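Local atomic coordinates of protein ten1 (Schizosaccharomyces pombe, PDB entry 3KF6), a protein that is required for telomere maintenance, interacts with Stn1 and probably binds single-stranded telomeric DNA. Residues 18-31 with 60-74. Residues are numbered along the deposited sequence; the frame is centred on the assembly and turned at random.
Sequences CKDGQKLRFLGCVQ and IQKHEWLNIVGRKRQ
L24, F26 and G28 each exchange two backbone hydrogen bonds with G70, I68 and L66 in turn. This joins strands 23-34 and 65-74 as antiparallel neighbours. Backbone hydrogen bonds continue beyond the paired residues at both ends: V30 N donates to E64 O and V30 O accepts from H63 N, while Q22 O accepts from K72 N and G21 N reaches K72 O at 2.6 Å. A type II turn, Q61 to E64, leads into strand 65-74. There Q61 N donates to E64 OE2 at 2.6 Å, on the anti side of the carboxylate.

K72 NZ forms a salt bridge with D20 OD1 at 2.6 Å, on the syn side but 31° out of the carboxylate plane. It also makes a weak bond to C18 O and a salt bridge to D75. R71 NH1 bonds weakly to G21 O, and D5 pairs with both R71 and K23. K23 NZ also donates to L2 O. The shared D5 carboxylate probably offsets the closeness of K23 NZ and R71 NH2, 4.2 Å apart.

R25 meets N67 through two waters. One accepts from R25 NE, the other from R25 NH2, and both donate to N67 OD1. R25 NH2 also pairs with E132 of the Stn1 chain.

C29 CB sits over the centre of the W65 six-membered ring, 3.5 Å from its centroid. With SG anti to the backbone N (chi1 -174°), the sulfur lies over the five-membered ring. I68 CB packs on one face of F26, towards the rim.

Backbone bonds thus hold two strands of the OB-fold sheet together, while the cationic ends of K23, R25, R71 and K72 each meet an acid, that of R25 on the Stn1 chain.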
ATOM      1  N   CYS B  18       7.317 -17.640   3.563  1.00 35.06           N
ATOM      2  CA  CYS B  18       8.113 -16.609   2.903  1.00 35.33           C
ATOM      3  C   CYS B  18       9.598 -16.655   3.249  1.00 35.46           C
ATOM      4  O   CYS B  18      10.001 -17.269   4.236  1.00 36.09           O
ATOM      5  CB  CYS B  18       7.533 -15.229   3.226  1.00 34.98           C
ATOM      6  SG  CYS B  18       5.773 -15.087   2.798  1.00 35.28           S
ATOM      7  N   LYS B  19      10.402 -15.993   2.423  1.00 35.58           N
ATOM      8  CA  LYS B  19      11.853 -15.958   2.588  1.00 36.43           C
ATOM      9  C   LYS B  19      12.335 -14.886   3.557  1.00 35.90           C
ATOM     10  O   LYS B  19      11.751 -13.805   3.645  1.00 35.74           O
ATOM     11  CB  LYS B  19      12.515 -15.725   1.230  1.00 38.48           C
ATOM     12  CG  LYS B  19      12.063 -16.687   0.145  1.00 41.29           C
ATOM     13  CD  LYS B  19      12.633 -16.295  -1.206  1.00 43.04           C
ATOM     14  CE  LYS B  19      12.144 -17.228  -2.295  1.00 44.70           C
ATOM     15  NZ  LYS B  19      12.530 -18.641  -2.019  1.00 45.33           N
ATOM     16  N   ASP B  20      13.415 -15.184   4.273  1.00 34.95           N
ATOM     17  CA  ASP B  20      13.979 -14.227   5.218  1.00 34.65           C
ATOM     18  C   ASP B  20      14.457 -12.982   4.472  1.00 32.67           C
ATOM     19  O   ASP B  20      15.037 -13.084   3.392  1.00 33.36           O
ATOM     20  CB  ASP B  20      15.154 -14.845   5.982  1.00 36.95           C
ATOM     21  CG  ASP B  20      14.745 -16.039   6.824  1.00 39.25           C
ATOM     22  OD1 ASP B  20      13.581 -16.086   7.273  1.00 40.69           O
ATOM     23  OD2 ASP B  20      15.594 -16.926   7.051  1.00 42.80           O
ATOM     24  N   GLY B  21      14.207 -11.813   5.055  1.00 29.37           N
ATOM     25  CA  GLY B  21      14.616 -10.560   4.444  1.00 28.01           C
ATOM     26  C   GLY B  21      13.507  -9.934   3.616  1.00 26.12           C
ATOM     27  O   GLY B  21      13.579  -8.777   3.216  1.00 27.63           O
ATOM     28  N   GLN B  22      12.468 -10.714   3.367  1.00 25.77           N
ATOM     29  CA  GLN B  22      11.331 -10.264   2.579  1.00 24.67           C
ATOM     30  C   GLN B  22      10.439  -9.326   3.389  1.00 23.12           C
ATOM     31  O   GLN B  22      10.161  -9.584   4.561  1.00 22.35           O
ATOM     32  CB  GLN B  22      10.556 -11.496   2.136  1.00 27.90           C
ATOM     33  CG  GLN B  22       9.394 -11.281   1.220  1.00 35.06           C
ATOM     34  CD  GLN B  22       8.810 -12.608   0.798  1.00 38.44           C
ATOM     35  OE1 GLN B  22       9.461 -13.391   0.105  1.00 40.02           O
ATOM     36  NE2 GLN B  22       7.590 -12.883   1.235  1.00 40.88           N
ATOM     37  N   LYS B  23      10.008  -8.227   2.772  1.00 19.91           N
ATOM     38  CA  LYS B  23       9.128  -7.280   3.456  1.00 18.61           C
ATOM     39  C   LYS B  23       7.713  -7.838   3.417  1.00 17.41           C
ATOM     40  O   LYS B  23       7.221  -8.220   2.361  1.00 15.41           O
ATOM     41  CB  LYS B  23       9.160  -5.915   2.778  1.00 16.09           C
ATOM     42  CG  LYS B  23       8.264  -4.881   3.462  1.00 17.47           C
ATOM     43  CD  LYS B  23       8.323  -3.524   2.765  1.00 16.66           C
ATOM     44  CE  LYS B  23       9.699  -2.889   2.870  1.00 20.40           C
ATOM     45  NZ  LYS B  23       9.770  -1.575   2.165  1.00 20.10           N
ATOM     46  N   LEU B  24       7.054  -7.858   4.574  1.00 17.20           N
ATOM     47  CA  LEU B  24       5.711  -8.416   4.677  1.00 15.67           C
ATOM     48  C   LEU B  24       4.743  -7.466   5.366  1.00 16.13           C
ATOM     49  O   LEU B  24       5.142  -6.679   6.216  1.00 18.26           O
ATOM     50  CB  LEU B  24       5.747  -9.706   5.503  1.00 18.22           C
ATOM     51  CG  LEU B  24       6.810 -10.755   5.172  1.00 17.48           C
ATOM     52  CD1 LEU B  24       6.829 -11.828   6.263  1.00 20.46           C
ATOM     53  CD2 LEU B  24       6.509 -11.364   3.812  1.00 18.85           C
ATOM     54  N   ARG B  25       3.475  -7.545   4.990  1.00 14.98           N
ATOM     55  CA  ARG B  25       2.452  -6.745   5.653  1.00 15.23           C
ATOM     56  C   ARG B  25       1.361  -7.703   6.114  1.00 15.90           C
ATOM     57  O   ARG B  25       0.867  -8.518   5.330  1.00 14.88           O
ATOM     58  CB  ARG B  25       1.846  -5.682   4.730  1.00 13.08           C
ATOM     59  CG  ARG B  25       0.659  -5.010   5.413  1.00 11.44           C
ATOM     60  CD  ARG B  25      -0.038  -3.975   4.564  1.00 14.84           C
ATOM     61  NE  ARG B  25      -1.344  -3.648   5.136  1.00 15.69           N
ATOM     62  CZ  ARG B  25      -2.095  -2.624   4.742  1.00 17.47           C
ATOM     63  NH1 ARG B  25      -1.671  -1.816   3.774  1.00 15.61           N
ATOM     64  NH2 ARG B  25      -3.273  -2.411   5.315  1.00 19.15           N
ATOM     65  N   PHE B  26       0.993  -7.617   7.390  1.00 14.33           N
ATOM     66  CA  PHE B  26      -0.039  -8.490   7.929  1.00 14.52           C
ATOM     67  C   PHE B  26      -0.742  -7.872   9.129  1.00 14.73           C
ATOM     68  O   PHE B  26      -0.248  -6.918   9.737  1.00 14.59           O
ATOM     69  CB  PHE B  26       0.559  -9.848   8.327  1.00 15.45           C
ATOM     70  CG  PHE B  26       1.725  -9.749   9.267  1.00 17.15           C
ATOM     71  CD1 PHE B  26       3.016  -9.599   8.781  1.00 17.18           C
ATOM     72  CD2 PHE B  26       1.528  -9.792  10.645  1.00 17.25           C
ATOM     73  CE1 PHE B  26       4.103  -9.494   9.653  1.00 18.34           C
ATOM     74  CE2 PHE B  26       2.607  -9.684  11.525  1.00 18.75           C
ATOM     75  CZ  PHE B  26       3.892  -9.535  11.027  1.00 18.45           C
ATOM     76  N   LEU B  27      -1.900  -8.434   9.454  1.00 13.74           N
ATOM     77  CA  LEU B  27      -2.710  -7.979  10.575  1.00 15.32           C
ATOM     78  C   LEU B  27      -2.625  -9.035  11.671  1.00 16.15           C
ATOM     79  O   LEU B  27      -2.657 -10.235  11.392  1.00 17.10           O
ATOM     80  CB  LEU B  27      -4.158  -7.800  10.107  1.00 19.55           C
ATOM     81  CG  LEU B  27      -5.224  -7.421  11.130  1.00 24.62           C
ATOM     82  CD1 LEU B  27      -4.931  -6.048  11.708  1.00 26.76           C
ATOM     83  CD2 LEU B  27      -6.590  -7.434  10.452  1.00 28.71           C
ATOM     84  N   GLY B  28      -2.515  -8.594  12.918  1.00 16.22           N
ATOM     85  CA  GLY B  28      -2.421  -9.540  14.014  1.00 17.79           C
ATOM     86  C   GLY B  28      -3.047  -9.016  15.288  1.00 19.34           C
ATOM     87  O   GLY B  28      -3.196  -7.803  15.468  1.00 17.40           O
ATOM     88  N   CYS B  29      -3.408  -9.941  16.174  1.00 18.61           N
ATOM     89  CA  CYS B  29      -4.035  -9.606  17.445  1.00 19.31           C
ATOM     90  C   CYS B  29      -3.014  -9.711  18.580  1.00 19.42           C
ATOM     91  O   CYS B  29      -2.332 -10.730  18.719  1.00 17.57           O
ATOM     92  CB  CYS B  29      -5.203 -10.560  17.686  1.00 22.19           C
ATOM     93  SG  CYS B  29      -6.175 -10.170  19.131  1.00 26.15           S
ATOM     94  N   VAL B  30      -2.917  -8.663  19.395  1.00 18.17           N
ATOM     95  CA  VAL B  30      -1.942  -8.653  20.482  1.00 19.57           C
ATOM     96  C   VAL B  30      -2.184  -9.707  21.555  1.00 20.58           C
ATOM     97  O   VAL B  30      -3.231  -9.728  22.202  1.00 21.34           O
ATOM     98  CB  VAL B  30      -1.867  -7.264  21.158  1.00 20.01           C
ATOM     99  CG1 VAL B  30      -0.853  -7.291  22.292  1.00 20.93           C
ATOM    100  CG2 VAL B  30      -1.462  -6.215  20.137  1.00 19.85           C
ATOM    101  N   GLN B  31      -1.207 -10.589  21.734  1.00 20.27           N
ATOM    102  CA  GLN B  31      -1.308 -11.633  22.749  1.00 24.20           C
ATOM    103  C   GLN B  31      -0.468 -11.226  23.956  1.00 25.58           C
ATOM    104  O   GLN B  31      -0.850 -11.473  25.104  1.00 26.01           O
ATOM    105  CB  GLN B  31      -0.810 -12.971  22.196  1.00 26.46           C
ATOM    106  CG  GLN B  31      -0.918 -14.127  23.190  1.00 32.63           C
ATOM    107  CD  GLN B  31      -2.320 -14.282  23.750  1.00 36.27           C
ATOM    108  OE1 GLN B  31      -3.300 -14.328  23.003  1.00 39.87           O
ATOM    109  NE2 GLN B  31      -2.422 -14.371  25.073  1.00 38.44           N
ATOM    110  N   ILE B  60      -0.276  -0.297  24.381  1.00 37.20           N
ATOM    111  CA  ILE B  60      -0.935  -1.299  23.554  1.00 37.81           C
ATOM    112  C   ILE B  60      -1.811  -2.166  24.449  1.00 36.87           C
ATOM    113  O   ILE B  60      -1.365  -2.647  25.488  1.00 39.37           O
ATOM    114  CB  ILE B  60       0.096  -2.181  22.827  1.00 38.33           C
ATOM    115  CG1 ILE B  60       0.855  -1.338  21.798  1.00 38.68           C
ATOM    116  CG2 ILE B  60      -0.601  -3.358  22.147  1.00 39.53           C
ATOM    117  CD1 ILE B  60       1.871  -2.111  20.992  1.00 40.37           C
ATOM    118  N   GLN B  61      -3.062  -2.352  24.044  1.00 35.97           N
ATOM    119  CA  GLN B  61      -4.008  -3.140  24.821  1.00 35.11           C
ATOM    120  C   GLN B  61      -4.070  -4.581  24.332  1.00 34.73           C
ATOM    121  O   GLN B  61      -4.081  -4.840  23.128  1.00 33.44           O
ATOM    122  CB  GLN B  61      -5.395  -2.487  24.751  1.00 36.37           C
ATOM    123  CG  GLN B  61      -6.432  -3.084  25.694  1.00 37.50           C
ATOM    124  CD  GLN B  61      -7.515  -2.083  26.074  1.00 39.00           C
ATOM    125  OE1 GLN B  61      -8.270  -1.608  25.227  1.00 36.65           O
ATOM    126  NE2 GLN B  61      -7.588  -1.753  27.362  1.00 41.22           N
ATOM    127  N   LYS B  62      -4.100  -5.521  25.271  1.00 32.84           N
ATOM    128  CA  LYS B  62      -4.162  -6.928  24.916  1.00 31.72           C
ATOM    129  C   LYS B  62      -5.389  -7.183  24.052  1.00 30.20           C
ATOM    130  O   LYS B  62      -6.463  -6.626  24.294  1.00 30.31           O
ATOM    131  CB  LYS B  62      -4.219  -7.805  26.173  1.00 32.03           C
ATOM    132  CG  LYS B  62      -4.185  -9.300  25.870  1.00 35.31           C
ATOM    133  CD  LYS B  62      -4.106 -10.156  27.129  1.00 37.43           C
ATOM    134  CE  LYS B  62      -4.069 -11.637  26.764  1.00 38.80           C
ATOM    135  NZ  LYS B  62      -4.011 -12.536  27.951  1.00 40.63           N
ATOM    136  N   HIS B  63      -5.210  -8.017  23.034  1.00 27.99           N
ATOM    137  CA  HIS B  63      -6.276  -8.383  22.111  1.00 27.62           C
ATOM    138  C   HIS B  63      -6.639  -7.325  21.073  1.00 24.25           C
ATOM    139  O   HIS B  63      -7.574  -7.519  20.297  1.00 25.03           O
ATOM    140  CB  HIS B  63      -7.532  -8.801  22.881  1.00 32.44           C
ATOM    141  CG  HIS B  63      -7.349 -10.047  23.693  1.00 37.28           C
ATOM    142  ND1 HIS B  63      -6.918 -11.233  23.143  1.00 40.40           N
ATOM    143  CD2 HIS B  63      -7.537 -10.288  25.012  1.00 38.54           C
ATOM    144  CE1 HIS B  63      -6.846 -12.155  24.089  1.00 40.28           C
ATOM    145  NE2 HIS B  63      -7.217 -11.606  25.232  1.00 41.02           N
ATOM    146  N   GLU B  64      -5.916  -6.210  21.042  1.00 24.04           N
ATOM    147  CA  GLU B  64      -6.225  -5.206  20.031  1.00 22.26           C
ATOM    148  C   GLU B  64      -5.549  -5.635  18.730  1.00 21.50           C
ATOM    149  O   GLU B  64      -4.555  -6.373  18.746  1.00 20.37           O
ATOM    150  CB  GLU B  64      -5.755  -3.812  20.450  1.00 22.43           C
ATOM    151  CG  GLU B  64      -4.267  -3.549  20.353  1.00 25.33           C
ATOM    152  CD  GLU B  64      -3.963  -2.071  20.507  1.00 27.58           C
ATOM    153  OE1 GLU B  64      -4.374  -1.297  19.620  1.00 28.33           O
ATOM    154  OE2 GLU B  64      -3.330  -1.679  21.509  1.00 27.67           O
ATOM    155  N   TRP B  65      -6.099  -5.188  17.607  1.00 19.87           N
ATOM    156  CA  TRP B  65      -5.559  -5.558  16.307  1.00 18.74           C
ATOM    157  C   TRP B  65      -4.633  -4.502  15.722  1.00 18.15           C
ATOM    158  O   TRP B  65      -4.939  -3.307  15.740  1.00 17.31           O
ATOM    159  CB  TRP B  65      -6.703  -5.871  15.340  1.00 19.43           C
ATOM    160  CG  TRP B  65      -7.404  -7.168  15.675  1.00 21.02           C
ATOM    161  CD1 TRP B  65      -8.398  -7.359  16.592  1.00 22.48           C
ATOM    162  CD2 TRP B  65      -7.124  -8.455  15.111  1.00 21.83           C
ATOM    163  NE1 TRP B  65      -8.756  -8.687  16.634  1.00 23.09           N
ATOM    164  CE2 TRP B  65      -7.987  -9.382  15.736  1.00 22.54           C
ATOM    165  CE3 TRP B  65      -6.224  -8.914  14.140  1.00 20.87           C
ATOM    166  CZ2 TRP B  65      -7.977 -10.745  15.419  1.00 23.45           C
ATOM    167  CZ3 TRP B  65      -6.212 -10.270  13.826  1.00 22.80           C
ATOM    168  CH2 TRP B  65      -7.085 -11.170  14.465  1.00 21.60           C
ATOM    169  N   LEU B  66      -3.500  -4.962  15.198  1.00 16.02           N
ATOM    170  CA  LEU B  66      -2.493  -4.076  14.624  1.00 14.88           C
ATOM    171  C   LEU B  66      -2.091  -4.457  13.208  1.00 14.12           C
ATOM    172  O   LEU B  66      -2.048  -5.639  12.872  1.00 15.73           O
ATOM    173  CB  LEU B  66      -1.223  -4.114  15.478  1.00 16.95           C
ATOM    174  CG  LEU B  66      -1.326  -3.716  16.950  1.00 16.85           C
ATOM    175  CD1 LEU B  66       0.027  -3.938  17.622  1.00 18.84           C
ATOM    176  CD2 LEU B  66      -1.753  -2.257  17.055  1.00 18.49           C
ATOM    177  N   ASN B  67      -1.811  -3.448  12.390  1.00 13.93           N
ATOM    178  CA  ASN B  67      -1.318  -3.678  11.030  1.00 15.63           C
ATOM    179  C   ASN B  67       0.196  -3.568  11.173  1.00 16.46           C
ATOM    180  O   ASN B  67       0.700  -2.631  11.796  1.00 15.61           O
ATOM    181  CB  ASN B  67      -1.809  -2.610  10.050  1.00 17.59           C
ATOM    182  CG  ASN B  67      -3.203  -2.882   9.534  1.00 20.95           C
ATOM    183  OD1 ASN B  67      -3.534  -4.007   9.152  1.00 23.68           O
ATOM    184  ND2 ASN B  67      -4.030  -1.846   9.504  1.00 24.50           N
ATOM    185  N   ILE B  68       0.916  -4.514  10.585  1.00 14.84           N
ATOM    186  CA  ILE B  68       2.366  -4.552  10.681  1.00 16.05           C
ATOM    187  C   ILE B  68       3.043  -4.611   9.322  1.00 14.68           C
ATOM    188  O   ILE B  68       2.594  -5.328   8.439  1.00 15.39           O
ATOM    189  CB  ILE B  68       2.834  -5.826  11.449  1.00 15.59           C
ATOM    190  CG1 ILE B  68       2.307  -5.809  12.885  1.00 17.26           C
ATOM    191  CG2 ILE B  68       4.359  -5.930  11.441  1.00 18.66           C
ATOM    192  CD1 ILE B  68       2.899  -4.723  13.742  1.00 19.20           C
ATOM    193  N   VAL B  69       4.104  -3.829   9.160  1.00 15.56           N
ATOM    194  CA  VAL B  69       4.926  -3.896   7.959  1.00 14.79           C
ATOM    195  C   VAL B  69       6.306  -4.158   8.539  1.00 16.89           C
ATOM    196  O   VAL B  69       6.764  -3.420   9.412  1.00 18.52           O
ATOM    197  CB  VAL B  69       4.968  -2.588   7.152  1.00 15.00           C
ATOM    198  CG1 VAL B  69       5.989  -2.734   6.007  1.00 16.44           C
ATOM    199  CG2 VAL B  69       3.599  -2.286   6.578  1.00 15.69           C
ATOM    200  N   GLY B  70       6.954  -5.225   8.091  1.00 16.97           N
ATOM    201  CA  GLY B  70       8.275  -5.529   8.602  1.00 19.52           C
ATOM    202  C   GLY B  70       8.987  -6.525   7.720  1.00 21.17           C
ATOM    203  O   GLY B  70       8.471  -6.905   6.671  1.00 19.54           O
ATOM    204  N   ARG B  71      10.175  -6.944   8.139  1.00 21.27           N
ATOM    205  CA  ARG B  71      10.952  -7.915   7.376  1.00 21.99           C
ATOM    206  C   ARG B  71      11.113  -9.207   8.158  1.00 22.67           C
ATOM    207  O   ARG B  71      11.367  -9.186   9.365  1.00 23.74           O
ATOM    208  CB  ARG B  71      12.342  -7.365   7.048  1.00 21.62           C
ATOM    209  CG  ARG B  71      12.357  -6.218   6.072  1.00 25.51           C
ATOM    210  CD  ARG B  71      13.787  -5.895   5.638  1.00 23.71           C
ATOM    211  NE  ARG B  71      13.806  -4.724   4.774  1.00 25.28           N
ATOM    212  CZ  ARG B  71      13.346  -4.709   3.528  1.00 24.04           C
ATOM    213  NH1 ARG B  71      12.838  -5.811   2.989  1.00 23.57           N
ATOM    214  NH2 ARG B  71      13.366  -3.582   2.833  1.00 28.09           N
ATOM    215  N   LYS B  72      10.965 -10.331   7.469  1.00 24.00           N
ATOM    216  CA  LYS B  72      11.115 -11.629   8.110  1.00 26.67           C
ATOM    217  C   LYS B  72      12.585 -11.842   8.460  1.00 28.73           C
ATOM    218  O   LYS B  72      13.455 -11.732   7.594  1.00 30.02           O
ATOM    219  CB  LYS B  72      10.631 -12.738   7.169  1.00 27.46           C
ATOM    220  CG  LYS B  72      10.746 -14.149   7.730  1.00 29.19           C
ATOM    221  CD  LYS B  72       9.965 -15.128   6.860  1.00 30.15           C
ATOM    222  CE  LYS B  72       9.984 -16.545   7.416  1.00 31.99           C
ATOM    223  NZ  LYS B  72      11.291 -17.213   7.190  1.00 35.77           N
ATOM    224  N   ARG B  73      12.853 -12.134   9.731  1.00 28.97           N
ATOM    225  CA  ARG B  73      14.216 -12.371  10.206  1.00 31.48           C
ATOM    226  C   ARG B  73      14.555 -13.846  10.008  1.00 32.13           C
ATOM    227  O   ARG B  73      15.629 -14.196   9.517  1.00 34.54           O
ATOM    228  CB  ARG B  73      14.324 -12.005  11.689  1.00 30.48           C
ATOM    229  CG  ARG B  73      15.685 -12.284  12.303  1.00 32.74           C
ATOM    230  CD  ARG B  73      15.640 -12.196  13.822  1.00 33.09           C
ATOM    231  NE  ARG B  73      15.306 -10.860  14.306  1.00 32.83           N
ATOM    232  CZ  ARG B  73      15.226 -10.534  15.592  1.00 33.59           C
ATOM    233  NH1 ARG B  73      15.456 -11.451  16.524  1.00 32.61           N
ATOM    234  NH2 ARG B  73      14.922  -9.294  15.949  1.00 32.79           N
ATOM    235  N   GLN B  74      13.618 -14.697  10.406  1.00 33.04           N
ATOM    236  CA  GLN B  74      13.721 -16.146  10.279  1.00 34.69           C
ATOM    237  C   GLN B  74      12.324 -16.664  10.604  1.00 34.56           C
ATOM    238  O   GLN B  74      11.446 -15.878  10.965  1.00 33.95           O
ATOM    239  CB  GLN B  74      14.761 -16.717  11.256  1.00 36.27           C
ATOM    240  CG  GLN B  74      14.513 -16.384  12.712  1.00 37.83           C
ATOM    241  CD  GLN B  74      15.536 -17.001  13.642  1.00 40.37           C
ATOM    242  OE1 GLN B  74      15.577 -18.218  13.818  1.00 42.50           O
ATOM    243  NE2 GLN B  74      16.374 -16.160  14.241  1.00 41.03           N
TER
HETATM  244  O   HOH W   1      -2.557  -5.488   6.912  1.00 20.80           O
HETATM  245  O   HOH W   2      -5.441  -3.629   6.567  1.00 31.12           O